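Local coordinates for protein mevalonate kinase (Staphylococcus aureus, PDB 2X7I) that probably transfers the gamma-phosphate of ATP to mevalonate, giving phosphomevalonate on the mevalonate route to isoprenoids, at residues A[21-24]-A[25-29]; A[110-113]-A[114-118]; A[124-127]-A[128-131]; A[157-161]-A[162-166]; A[218-222]-A[223-227]. All coordinates share one frame; numbering follows the deposited sequence.

Contact 1 (A[21-24]-A[25-29]); sequences HAVT and FGEPA
Glu27 folds back across Thr24, its extended chain bringing the carboxylate over the backbone N-H and the methyl of the threonine. Thr24 N donates to Glu27 OE1 at 3.0 Å in a nearly straight bond; the donor meets the oxygen from above the carboxylate plane, 39° out of it. The threonine methyl also meets the carboxylate: Thr24 CG2 lies 3.4 Å from Glu27 CD and from OE1. It is brought there by a first torsion that sends OG1 anti to the backbone N (chi1 -160°) and leaves CG2 between the backbone N and the carbonyl carbon, so that the carboxylate meets carbon and not the hydroxyl. The backbone makes this return possible. Thr24 to Glu27 is a type II beta turn in the loop between strands 6-16 and 29-45, closed by Glu27 N to Thr24 O at 3.1 Å. Gly26 holds its third position with a positive phi of 105°, where a CB would be pressed against the preceding carbonyl oxygen. Val23 and Glu27 run past each other in opposite directions, Val23 CG2 coming 3.6 Å from Glu27 OE1. Both methyls of Val23 also rest on Ala29 CB, with CG1 at 3.8 Å; the small alanine suits the buried start of strand 29-45, where its backbone pairs with Phe159. Glu20 brings a second carboxylate close to that of Glu27.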
# COMPACT_ATOMS: atom_id res chain seq x y z
N HIS A 21 -9.25 -6.25 -3.59
CA HIS A 21 -8.44 -6.32 -2.39
C HIS A 21 -7.76 -7.69 -2.26
O HIS A 21 -8.35 -8.71 -2.58
CB HIS A 21 -9.35 -6.06 -1.18
CG HIS A 21 -8.69 -6.29 0.14
ND1 HIS A 21 -8.90 -7.43 0.89
CD2 HIS A 21 -7.83 -5.52 0.86
CE1 HIS A 21 -8.20 -7.36 2.01
NE2 HIS A 21 -7.54 -6.21 2.02
N ALA A 22 -6.52 -7.70 -1.79
CA ALA A 22 -5.77 -8.93 -1.54
C ALA A 22 -5.78 -9.85 -2.76
O ALA A 22 -5.99 -11.06 -2.66
CB ALA A 22 -6.33 -9.66 -0.31
N VAL A 23 -5.56 -9.24 -3.92
CA VAL A 23 -5.66 -9.95 -5.18
C VAL A 23 -4.66 -11.09 -5.23
O VAL A 23 -3.59 -11.03 -4.62
CB VAL A 23 -5.44 -9.01 -6.36
CG1 VAL A 23 -4.04 -8.40 -6.32
CG2 VAL A 23 -5.68 -9.75 -7.65
N THR A 24 -5.03 -12.15 -5.94
CA THR A 24 -4.18 -13.31 -6.10
C THR A 24 -3.96 -13.53 -7.58
O THR A 24 -4.76 -13.06 -8.42
CB THR A 24 -4.83 -14.55 -5.47
OG1 THR A 24 -3.82 -15.54 -5.22
CG2 THR A 24 -5.90 -15.12 -6.39
N PHE A 25 -2.87 -14.21 -7.92
CA PHE A 25 -2.61 -14.51 -9.32
C PHE A 25 -3.82 -15.19 -9.94
O PHE A 25 -4.44 -16.07 -9.35
CB PHE A 25 -1.39 -15.41 -9.48
CG PHE A 25 -1.20 -15.90 -10.88
CD1 PHE A 25 -0.76 -15.04 -11.86
CD2 PHE A 25 -1.51 -17.22 -11.22
CE1 PHE A 25 -0.61 -15.48 -13.16
CE2 PHE A 25 -1.35 -17.67 -12.51
CZ PHE A 25 -0.90 -16.80 -13.48
N GLY A 26 -4.13 -14.78 -11.17
CA GLY A 26 -5.30 -15.27 -11.87
C GLY A 26 -6.42 -14.26 -11.92
O GLY A 26 -7.30 -14.36 -12.75
N GLU A 27 -6.38 -13.28 -11.03
CA GLU A 27 -7.39 -12.23 -10.94
C GLU A 27 -6.77 -10.91 -11.45
O GLU A 27 -5.60 -10.65 -11.20
CB GLU A 27 -7.84 -12.07 -9.49
CG GLU A 27 -8.39 -13.36 -8.84
CD GLU A 27 -8.61 -13.25 -7.33
OE1 GLU A 27 -7.92 -12.46 -6.67
OE2 GLU A 27 -9.45 -13.99 -6.80
N PRO A 28 -7.56 -10.07 -12.15
CA PRO A 28 -6.98 -8.83 -12.69
C PRO A 28 -6.67 -7.74 -11.66
O PRO A 28 -7.47 -7.49 -10.75
CB PRO A 28 -8.05 -8.33 -13.68
CG PRO A 28 -9.01 -9.43 -13.81
CD PRO A 28 -8.96 -10.21 -12.55
N ALA A 29 -5.53 -7.08 -11.82
CA ALA A 29 -5.11 -6.01 -10.95
C ALA A 29 -3.95 -5.20 -11.53
O ALA A 29 -3.14 -5.71 -12.31
CB ALA A 29 -4.73 -6.57 -9.57

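Contact 2 (A[110-113]-A[114-118]); sequences AFVR and ASYDF
Ala114 N donates to Ala110 O at 2.9 Å, and its small CB lies 3.4 Å from the same Ala110 O, compact enough for this buried side of the helix to rest on Val41 and Ile43 of strand 29-45. Ser115 grips Phe111 O twice. Its backbone N donates at 2.9 Å, while OG, anti to the carbonyl carbon at chi1 -61°, folds back and donates at 2.6 Å; the two donors reach the oxygen from opposite faces of the carbonyl plane. A serine can thus be buried in a helix, its hydroxyl satisfied by the carbonyl one turn back. The same OG stands over a face of the Phe111 ring, 3.3 Å from CE2. The backbone bonds are the regular i to i+4 series of helix 103-119, which touches helix 70-80 through Phe111 and helix 125-140 through Val112 and Tyr116. Tyr116 N bonds Val112 O, and its ring lies beside the valine, both pointing the same way, CD1 3.9 Å from Val112 CG1. Tyr116 OH is hydrogen-bonded to Glu127 OE1. Asp117 N binds Arg113 O at 3.0 Å, and their polar ends turn elsewhere: Asp117 OD2 accepts from Tyr8 N, while Arg113 NH1 donates to Glu10 O.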
# COMPACT_ATOMS: atom_id res chain seq x y z
N ALA A 110 10.91 -4.07 5.11
CA ALA A 110 11.73 -3.23 5.97
C ALA A 110 12.47 -4.06 7.01
O ALA A 110 13.68 -3.87 7.23
CB ALA A 110 10.88 -2.19 6.65
N PHE A 111 11.76 -4.98 7.65
CA PHE A 111 12.37 -5.80 8.69
C PHE A 111 13.48 -6.71 8.13
O PHE A 111 14.53 -6.88 8.78
CB PHE A 111 11.34 -6.64 9.42
CG PHE A 111 11.92 -7.43 10.54
CD1 PHE A 111 12.13 -6.85 11.77
CD2 PHE A 111 12.33 -8.73 10.34
CE1 PHE A 111 12.72 -7.57 12.81
CE2 PHE A 111 12.92 -9.45 11.36
CZ PHE A 111 13.11 -8.87 12.59
N VAL A 112 13.25 -7.30 6.96
CA VAL A 112 14.23 -8.18 6.34
C VAL A 112 15.48 -7.40 5.92
O VAL A 112 16.58 -7.85 6.15
CB VAL A 112 13.67 -8.93 5.13
CG1 VAL A 112 14.81 -9.62 4.36
CG2 VAL A 112 12.62 -9.95 5.56
N ARG A 113 15.27 -6.24 5.31
CA ARG A 113 16.37 -5.35 4.98
C ARG A 113 17.21 -4.99 6.22
O ARG A 113 18.43 -5.17 6.21
CB ARG A 113 15.82 -4.08 4.32
CG ARG A 113 15.47 -4.28 2.86
CD ARG A 113 14.73 -3.10 2.24
NE ARG A 113 14.65 -3.25 0.79
CZ ARG A 113 13.80 -2.61 -0.01
NH1 ARG A 113 12.91 -1.74 0.47
NH2 ARG A 113 13.84 -2.85 -1.31
N ALA A 114 16.55 -4.50 7.27
CA ALA A 114 17.20 -4.19 8.53
C ALA A 114 17.99 -5.39 9.07
O ALA A 114 19.11 -5.22 9.58
CB ALA A 114 16.16 -3.75 9.56
N SER A 115 17.40 -6.57 8.96
CA SER A 115 18.00 -7.80 9.48
C SER A 115 19.31 -8.12 8.80
O SER A 115 20.30 -8.41 9.46
CB SER A 115 17.05 -9.00 9.30
OG SER A 115 15.85 -8.79 10.01
N TYR A 116 19.30 -8.08 7.47
CA TYR A 116 20.51 -8.34 6.69
C TYR A 116 21.57 -7.27 6.92
O TYR A 116 22.75 -7.59 7.01
CB TYR A 116 20.19 -8.45 5.20
CG TYR A 116 19.74 -9.84 4.83
CD1 TYR A 116 18.53 -10.34 5.29
CD2 TYR A 116 20.53 -10.65 4.02
CE1 TYR A 116 18.11 -11.62 4.97
CE2 TYR A 116 20.11 -11.94 3.68
CZ TYR A 116 18.90 -12.41 4.16
OH TYR A 116 18.47 -13.67 3.85
N ASP A 117 21.15 -6.02 7.02
CA ASP A 117 22.06 -4.92 7.28
C ASP A 117 22.76 -5.09 8.64
O ASP A 117 23.96 -4.87 8.76
CB ASP A 117 21.31 -3.58 7.22
CG ASP A 117 22.24 -2.39 7.23
OD1 ASP A 117 23.29 -2.46 6.57
OD2 ASP A 117 21.91 -1.37 7.88
N PHE A 118 22.00 -5.51 9.65
CA PHE A 118 22.50 -5.83 10.99
C PHE A 118 23.55 -6.95 10.98
O PHE A 118 24.62 -6.82 11.58
CB PHE A 118 21.31 -6.22 11.86
CG PHE A 118 21.65 -6.53 13.29
CD1 PHE A 118 21.59 -5.54 14.26
CD2 PHE A 118 21.96 -7.83 13.69
CE1 PHE A 118 21.85 -5.83 15.58
CE2 PHE A 118 22.23 -8.12 15.02
CZ PHE A 118 22.17 -7.12 15.96

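Contact 3 (A[124-127]-A[128-131]); sequences TKEE and LIEK
Glu130 packs its CG against Glu126, 3.1 Å from the backbone O of Glu126 and 3.4 Å from its OE1. Both glutamates bend at chi2, and the bends carry their carboxylates to the same place: Glu126 OE1 and Glu130 OE2 are 3.0 Å apart, the two planes 57° to each other. Neither oxygen can bond the other while both are ionised, so the closeness would be costly unless solvent screens it or one of the two holds a proton. The other oxygen of Glu126, OE2, comes 4.0 Å from Ile129 CG2. Ile129 CG1, anti to the carbonyl carbon (chi1 -68°), leans back instead over Lys125 O at 3.3 Å. Thr124, at the N-cap position, makes no capping bond with its side chain, but its backbone O accepts from Leu128 N at 3.0 Å. Lys131 N similarly binds Glu127 O, while Lys131 NZ remains 6.4 Å from Glu127 OE1, too distant for a salt bridge; Glu127 OE1 is held by Tyr116 OH instead. The helix is amphipathic: the glutamate pair lies at the surface, while Leu128 is buried against Val112 and Arg113 of helix 103-119, and Ile129 packs on Thr148, Gln149 and Val152 of helix 145-153.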
# COMPACT_ATOMS: atom_id res chain seq x y z
N THR A 124 20.06 -9.98 -2.06
CA THR A 124 19.55 -9.94 -3.43
C THR A 124 18.05 -9.69 -3.41
O THR A 124 17.38 -9.92 -2.40
CB THR A 124 19.83 -11.28 -4.15
OG1 THR A 124 21.25 -11.42 -4.34
CG2 THR A 124 19.12 -11.36 -5.51
N LYS A 125 17.52 -9.20 -4.53
CA LYS A 125 16.07 -9.03 -4.69
C LYS A 125 15.29 -10.31 -4.45
O LYS A 125 14.41 -10.34 -3.60
CB LYS A 125 15.72 -8.45 -6.07
CG LYS A 125 15.52 -6.94 -6.05
CD LYS A 125 15.66 -6.32 -7.43
CE LYS A 125 15.23 -4.85 -7.42
NZ LYS A 125 16.00 -4.03 -6.45
N GLU A 126 15.60 -11.37 -5.19
CA GLU A 126 14.84 -12.63 -5.03
C GLU A 126 14.92 -13.19 -3.61
O GLU A 126 13.97 -13.79 -3.15
CB GLU A 126 15.26 -13.68 -6.06
CG GLU A 126 14.13 -14.07 -7.03
CD GLU A 126 12.94 -14.76 -6.34
OE1 GLU A 126 13.15 -15.56 -5.40
OE2 GLU A 126 11.80 -14.51 -6.76
N GLU A 127 16.04 -12.97 -2.93
CA GLU A 127 16.20 -13.39 -1.54
C GLU A 127 15.25 -12.59 -0.63
O GLU A 127 14.58 -13.16 0.23
CB GLU A 127 17.65 -13.21 -1.11
CG GLU A 127 18.05 -14.00 0.11
CD GLU A 127 19.56 -14.11 0.31
OE1 GLU A 127 19.97 -14.65 1.38
OE2 GLU A 127 20.34 -13.66 -0.59
N LEU A 128 15.20 -11.28 -0.85
CA LEU A 128 14.28 -10.41 -0.14
C LEU A 128 12.84 -10.82 -0.37
O LEU A 128 12.05 -10.85 0.56
CB LEU A 128 14.49 -8.95 -0.59
CG LEU A 128 13.60 -7.87 0.01
CD1 LEU A 128 13.47 -8.05 1.54
CD2 LEU A 128 14.12 -6.45 -0.37
N ILE A 129 12.51 -11.13 -1.63
CA ILE A 129 11.18 -11.57 -2.02
C ILE A 129 10.76 -12.80 -1.22
O ILE A 129 9.69 -12.82 -0.62
CB ILE A 129 11.10 -11.94 -3.53
CG1 ILE A 129 11.26 -10.69 -4.42
CG2 ILE A 129 9.78 -12.63 -3.85
CD1 ILE A 129 10.14 -9.69 -4.25
N GLU A 130 11.63 -13.81 -1.21
CA GLU A 130 11.38 -15.04 -0.47
C GLU A 130 11.23 -14.80 1.03
O GLU A 130 10.28 -15.27 1.65
CB GLU A 130 12.50 -16.05 -0.71
CG GLU A 130 12.70 -16.46 -2.17
CD GLU A 130 11.64 -17.40 -2.67
OE1 GLU A 130 10.86 -17.91 -1.85
OE2 GLU A 130 11.60 -17.64 -3.89
N LYS A 131 12.17 -14.07 1.62
CA LYS A 131 12.17 -13.83 3.06
C LYS A 131 11.02 -12.93 3.50
O LYS A 131 10.45 -13.13 4.56
CB LYS A 131 13.50 -13.24 3.51
CG LYS A 131 14.66 -14.22 3.54
CD LYS A 131 14.74 -14.98 4.87
CE LYS A 131 16.14 -15.56 5.11
NZ LYS A 131 16.16 -16.65 6.14

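Contact 4 (A[157-161]-A[162-166]); sequences VWFQK and GHAET
This is a tight antiparallel hairpin, strands 157-160 and 163-166, at the margin of the mixed sheet, where Val157 and Phe159 also pair with Ala31 and Ala29 of strand 29-45. Trp158 and Glu165 form one hydrogen-bonded pair, each N to the other's O at 2.9 Å; Gln160 and His163 form the next. Trp158, Gln160, His163 and Glu165 share a face. The imidazole stands on edge over the indole in a T-shaped stack, planes at 89°, with His163 CE1 3.7 Å from Trp158 CH2. A chi1 of 67° swings the histidine ring back over its own turn, so that one face also lies on Gln160 O, 3.4 Å from CD2. Glu165 runs alongside the indole, its CG 4.0 Å from Trp158 CE3. Trp158 NE1 donates in its ring plane to a lone pair of Gln160 OE1 at 3.0 Å; Gln160 NE2 is tied to Gly211 O, fixing the amide at both ends beside helix 203-222. On the other face Ala164 CB meets Phe159 CD1 at 3.5 Å, the small alanine letting the phenyl lie close. Lys161 takes the first corner at positive phi (54°), often a glycine place, and Gly162 the second, in the type II' turn characteristic of two-residue beta hairpins.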
# COMPACT_ATOMS: atom_id res chain seq x y z
N VAL A 157 3.07 -3.87 -11.13
CA VAL A 157 2.82 -5.28 -11.44
C VAL A 157 1.39 -5.40 -11.97
O VAL A 157 0.46 -4.87 -11.37
CB VAL A 157 2.96 -6.17 -10.19
CG1 VAL A 157 2.50 -7.60 -10.50
CG2 VAL A 157 4.40 -6.14 -9.68
N TRP A 158 1.24 -6.09 -13.09
CA TRP A 158 -0.01 -6.19 -13.81
C TRP A 158 -0.41 -7.66 -13.85
O TRP A 158 0.36 -8.49 -14.34
CB TRP A 158 0.18 -5.64 -15.23
CG TRP A 158 -0.90 -6.00 -16.22
CD1 TRP A 158 -2.25 -6.00 -16.00
CD2 TRP A 158 -0.72 -6.39 -17.59
NE1 TRP A 158 -2.91 -6.38 -17.14
CE2 TRP A 158 -2.00 -6.63 -18.13
CE3 TRP A 158 0.40 -6.57 -18.41
CZ2 TRP A 158 -2.19 -7.03 -19.46
CZ3 TRP A 158 0.21 -6.98 -19.73
CH2 TRP A 158 -1.08 -7.20 -20.25
N PHE A 159 -1.60 -7.98 -13.30
CA PHE A 159 -2.21 -9.32 -13.41
C PHE A 159 -3.33 -9.29 -14.44
O PHE A 159 -4.12 -8.36 -14.45
CB PHE A 159 -2.84 -9.74 -12.06
CG PHE A 159 -1.85 -10.22 -11.00
CD1 PHE A 159 -0.47 -10.04 -11.12
CD2 PHE A 159 -2.34 -10.83 -9.84
CE1 PHE A 159 0.39 -10.48 -10.12
CE2 PHE A 159 -1.49 -11.26 -8.84
CZ PHE A 159 -0.11 -11.09 -8.97
N GLN A 160 -3.41 -10.31 -15.29
CA GLN A 160 -4.53 -10.46 -16.24
C GLN A 160 -4.71 -11.91 -16.66
O GLN A 160 -3.74 -12.54 -17.12
CB GLN A 160 -4.26 -9.66 -17.52
CG GLN A 160 -5.50 -9.39 -18.36
CD GLN A 160 -6.31 -8.21 -17.85
OE1 GLN A 160 -5.76 -7.18 -17.46
NE2 GLN A 160 -7.63 -8.35 -17.83
N LYS A 161 -5.93 -12.44 -16.58
CA LYS A 161 -6.24 -13.78 -17.10
C LYS A 161 -5.28 -14.81 -16.49
O LYS A 161 -5.27 -14.97 -15.29
CB LYS A 161 -6.21 -13.80 -18.64
CG LYS A 161 -7.43 -13.19 -19.33
CD LYS A 161 -7.37 -13.44 -20.84
CE LYS A 161 -8.75 -13.37 -21.51
NZ LYS A 161 -8.77 -14.07 -22.83
N GLY A 162 -4.46 -15.47 -17.31
CA GLY A 162 -3.54 -16.51 -16.85
C GLY A 162 -2.08 -16.11 -16.89
O GLY A 162 -1.20 -16.96 -16.94
N HIS A 163 -1.80 -14.80 -16.88
CA HIS A 163 -0.43 -14.31 -16.89
C HIS A 163 -0.24 -13.09 -15.99
O HIS A 163 -1.21 -12.43 -15.62
CB HIS A 163 0.07 -14.03 -18.33
CG HIS A 163 -0.62 -12.89 -19.02
ND1 HIS A 163 -0.14 -11.60 -19.00
CD2 HIS A 163 -1.72 -12.87 -19.82
CE1 HIS A 163 -0.93 -10.82 -19.72
NE2 HIS A 163 -1.90 -11.56 -20.23
N ALA A 164 1.01 -12.84 -15.60
CA ALA A 164 1.37 -11.65 -14.80
C ALA A 164 2.69 -11.07 -15.29
O ALA A 164 3.57 -11.80 -15.74
CB ALA A 164 1.46 -12.00 -13.33
N GLU A 165 2.83 -9.74 -15.22
CA GLU A 165 4.03 -9.06 -15.71
C GLU A 165 4.44 -7.94 -14.77
O GLU A 165 3.62 -7.40 -14.04
CB GLU A 165 3.80 -8.46 -17.10
CG GLU A 165 3.19 -9.39 -18.14
CD GLU A 165 4.08 -10.58 -18.49
OE1 GLU A 165 3.54 -11.62 -18.93
OE2 GLU A 165 5.32 -10.46 -18.33
N THR A 166 5.72 -7.60 -14.81
CA THR A 166 6.25 -6.44 -14.10
C THR A 166 6.55 -5.39 -15.14
O THR A 166 7.31 -5.64 -16.07
CB THR A 166 7.51 -6.79 -13.31
OG1 THR A 166 7.16 -7.65 -12.22
CG2 THR A 166 8.17 -5.53 -12.76

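Contact 5 (A[218-222]-A[223-227]); sequences SDVIE and HHKFE
With CG anti to the carbonyl carbon (chi1 -55°), the ring of His223 is turned back along the helix to lie beside Asp219, pointing the same way, imidazole and carboxylate planes only 14° apart. His223 NE2 stands 3.8 Å from Asp219 OD2, longer than a hydrogen bond, and His223 CD2 comes 3.0 Å from Asp219 O. That same carbonyl accepts His223 N, which closes the last turn of helix 203-222. Lys225 has its CG anti to the backbone N (chi1 -160°) and then bends at chi3 and chi4, so that its chain crosses Val220 at about a right angle, NZ 4.1 Å from CG2. The helix ends in a Schellman motif: Lys225 N reaches Val220 O at 3.0 Å and His224 N reaches Ile221 O at 3.2 Å, with His224 as the C' residue at positive phi, and Lys225 already is the N-cap of helix 226-243. A water also donates to Ile221 O and accepts a weak bond from His224 ND1, itself hydrogen-bonded to Ser171 O. The last carbonyls of the helix are thus satisfied by amides of the turn, Ile221 O by water as well, and the nearby carboxylates of Asp219 and Glu222 would be expected to raise the proton affinity of His223.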
# COMPACT_ATOMS: atom_id res chain seq x y z
N SER A 218 -3.30 -1.17 -18.32
CA SER A 218 -1.95 -1.64 -18.55
C SER A 218 -1.31 -0.90 -19.72
O SER A 218 -0.19 -0.43 -19.61
CB SER A 218 -1.92 -3.16 -18.79
OG SER A 218 -2.70 -3.53 -19.92
N ASP A 219 -2.04 -0.80 -20.83
CA ASP A 219 -1.55 -0.06 -22.00
C ASP A 219 -1.43 1.44 -21.71
O ASP A 219 -0.41 2.06 -22.03
CB ASP A 219 -2.46 -0.29 -23.21
CG ASP A 219 -2.19 -1.62 -23.90
OD1 ASP A 219 -3.00 -2.55 -23.74
OD2 ASP A 219 -1.14 -1.72 -24.59
N VAL A 220 -2.47 2.00 -21.11
CA VAL A 220 -2.48 3.40 -20.68
C VAL A 220 -1.26 3.76 -19.83
O VAL A 220 -0.68 4.82 -19.99
CB VAL A 220 -3.79 3.71 -19.91
CG1 VAL A 220 -3.60 4.84 -18.90
CG2 VAL A 220 -4.91 4.02 -20.91
N ILE A 221 -0.86 2.86 -18.93
CA ILE A 221 0.30 3.08 -18.07
C ILE A 221 1.61 2.91 -18.84
O ILE A 221 2.53 3.70 -18.68
CB ILE A 221 0.25 2.14 -16.83
CG1 ILE A 221 -0.66 2.75 -15.77
CG2 ILE A 221 1.64 1.88 -16.26
CD1 ILE A 221 -1.45 1.75 -14.97
N GLU A 222 1.68 1.89 -19.68
CA GLU A 222 2.85 1.67 -20.54
C GLU A 222 3.14 2.84 -21.48
O GLU A 222 4.29 3.04 -21.89
CB GLU A 222 2.67 0.39 -21.36
CG GLU A 222 2.76 -0.90 -20.55
CD GLU A 222 2.05 -2.07 -21.21
OE1 GLU A 222 2.00 -2.13 -22.45
OE2 GLU A 222 1.55 -2.94 -20.48
N HIS A 223 2.10 3.59 -21.85
CA HIS A 223 2.25 4.69 -22.82
C HIS A 223 2.07 6.07 -22.16
O HIS A 223 1.94 7.09 -22.86
CB HIS A 223 1.30 4.48 -24.01
CG HIS A 223 1.47 3.14 -24.68
ND1 HIS A 223 2.66 2.74 -25.24
CD2 HIS A 223 0.60 2.12 -24.86
CE1 HIS A 223 2.52 1.52 -25.74
NE2 HIS A 223 1.28 1.12 -25.52
N HIS A 224 2.07 6.09 -20.83
CA HIS A 224 2.17 7.31 -20.03
C HIS A 224 1.02 8.29 -20.27
O HIS A 224 1.24 9.50 -20.36
CB HIS A 224 3.52 8.01 -20.29
CG HIS A 224 4.69 7.08 -20.27
ND1 HIS A 224 5.07 6.39 -19.14
CD2 HIS A 224 5.56 6.71 -21.24
CE1 HIS A 224 6.13 5.64 -19.41
NE2 HIS A 224 6.44 5.82 -20.69
N LYS A 225 -0.20 7.76 -20.33
CA LYS A 225 -1.38 8.55 -20.67
C LYS A 225 -2.24 8.80 -19.43
O LYS A 225 -3.08 7.98 -19.06
CB LYS A 225 -2.18 7.82 -21.75
CG LYS A 225 -3.13 8.69 -22.53
CD LYS A 225 -3.89 7.90 -23.61
CE LYS A 225 -2.99 7.03 -24.53
NZ LYS A 225 -2.90 5.57 -24.12
N PHE A 226 -2.04 9.96 -18.82
CA PHE A 226 -2.73 10.35 -17.60
C PHE A 226 -4.23 10.60 -17.80
O PHE A 226 -5.04 10.16 -17.00
CB PHE A 226 -2.05 11.61 -17.03
CG PHE A 226 -2.60 12.05 -15.70
CD1 PHE A 226 -2.51 11.23 -14.59
CD2 PHE A 226 -3.19 13.30 -15.56
CE1 PHE A 226 -3.00 11.64 -13.36
CE2 PHE A 226 -3.69 13.72 -14.33
CZ PHE A 226 -3.59 12.89 -13.23
N GLU A 227 -4.59 11.32 -18.87
CA GLU A 227 -5.99 11.54 -19.23
C GLU A 227 -6.79 10.24 -19.38
O GLU A 227 -7.93 10.13 -18.90
CB GLU A 227 -6.12 12.41 -20.50
CG GLU A 227 -5.26 11.98 -21.74
CD GLU A 227 -5.99 11.09 -22.76
OE1 GLU A 227 -5.52 11.03 -23.92
OE2 GLU A 227 -7.02 10.47 -22.42
O HOH W 1 4.39 4.35 -16.60

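How the contacts relate
All five contacts are local and in series along the chain; none nests within or crosses another. Contact 1 turns the loop that leads into strand 29-45. Contact 2 lies within helix 103-119 and contact 3 opens helix 125-140, the next helix; the two helices pack on each other, for example through Arg113 NE on Leu128 CD2. Contact 4 closes a hairpin against contact 1: Phe159 N bonds Ala29 O, Phe25 CZ touches Gly162 O, and the two centres lie about 9 Å apart. Contact 5 turns helix 203-222 into helix 226-243, where Ser218 CB packs on Trp158 of contact 4. Contacts 2 and 5 lie farthest apart, their centres about 35 Å from each other.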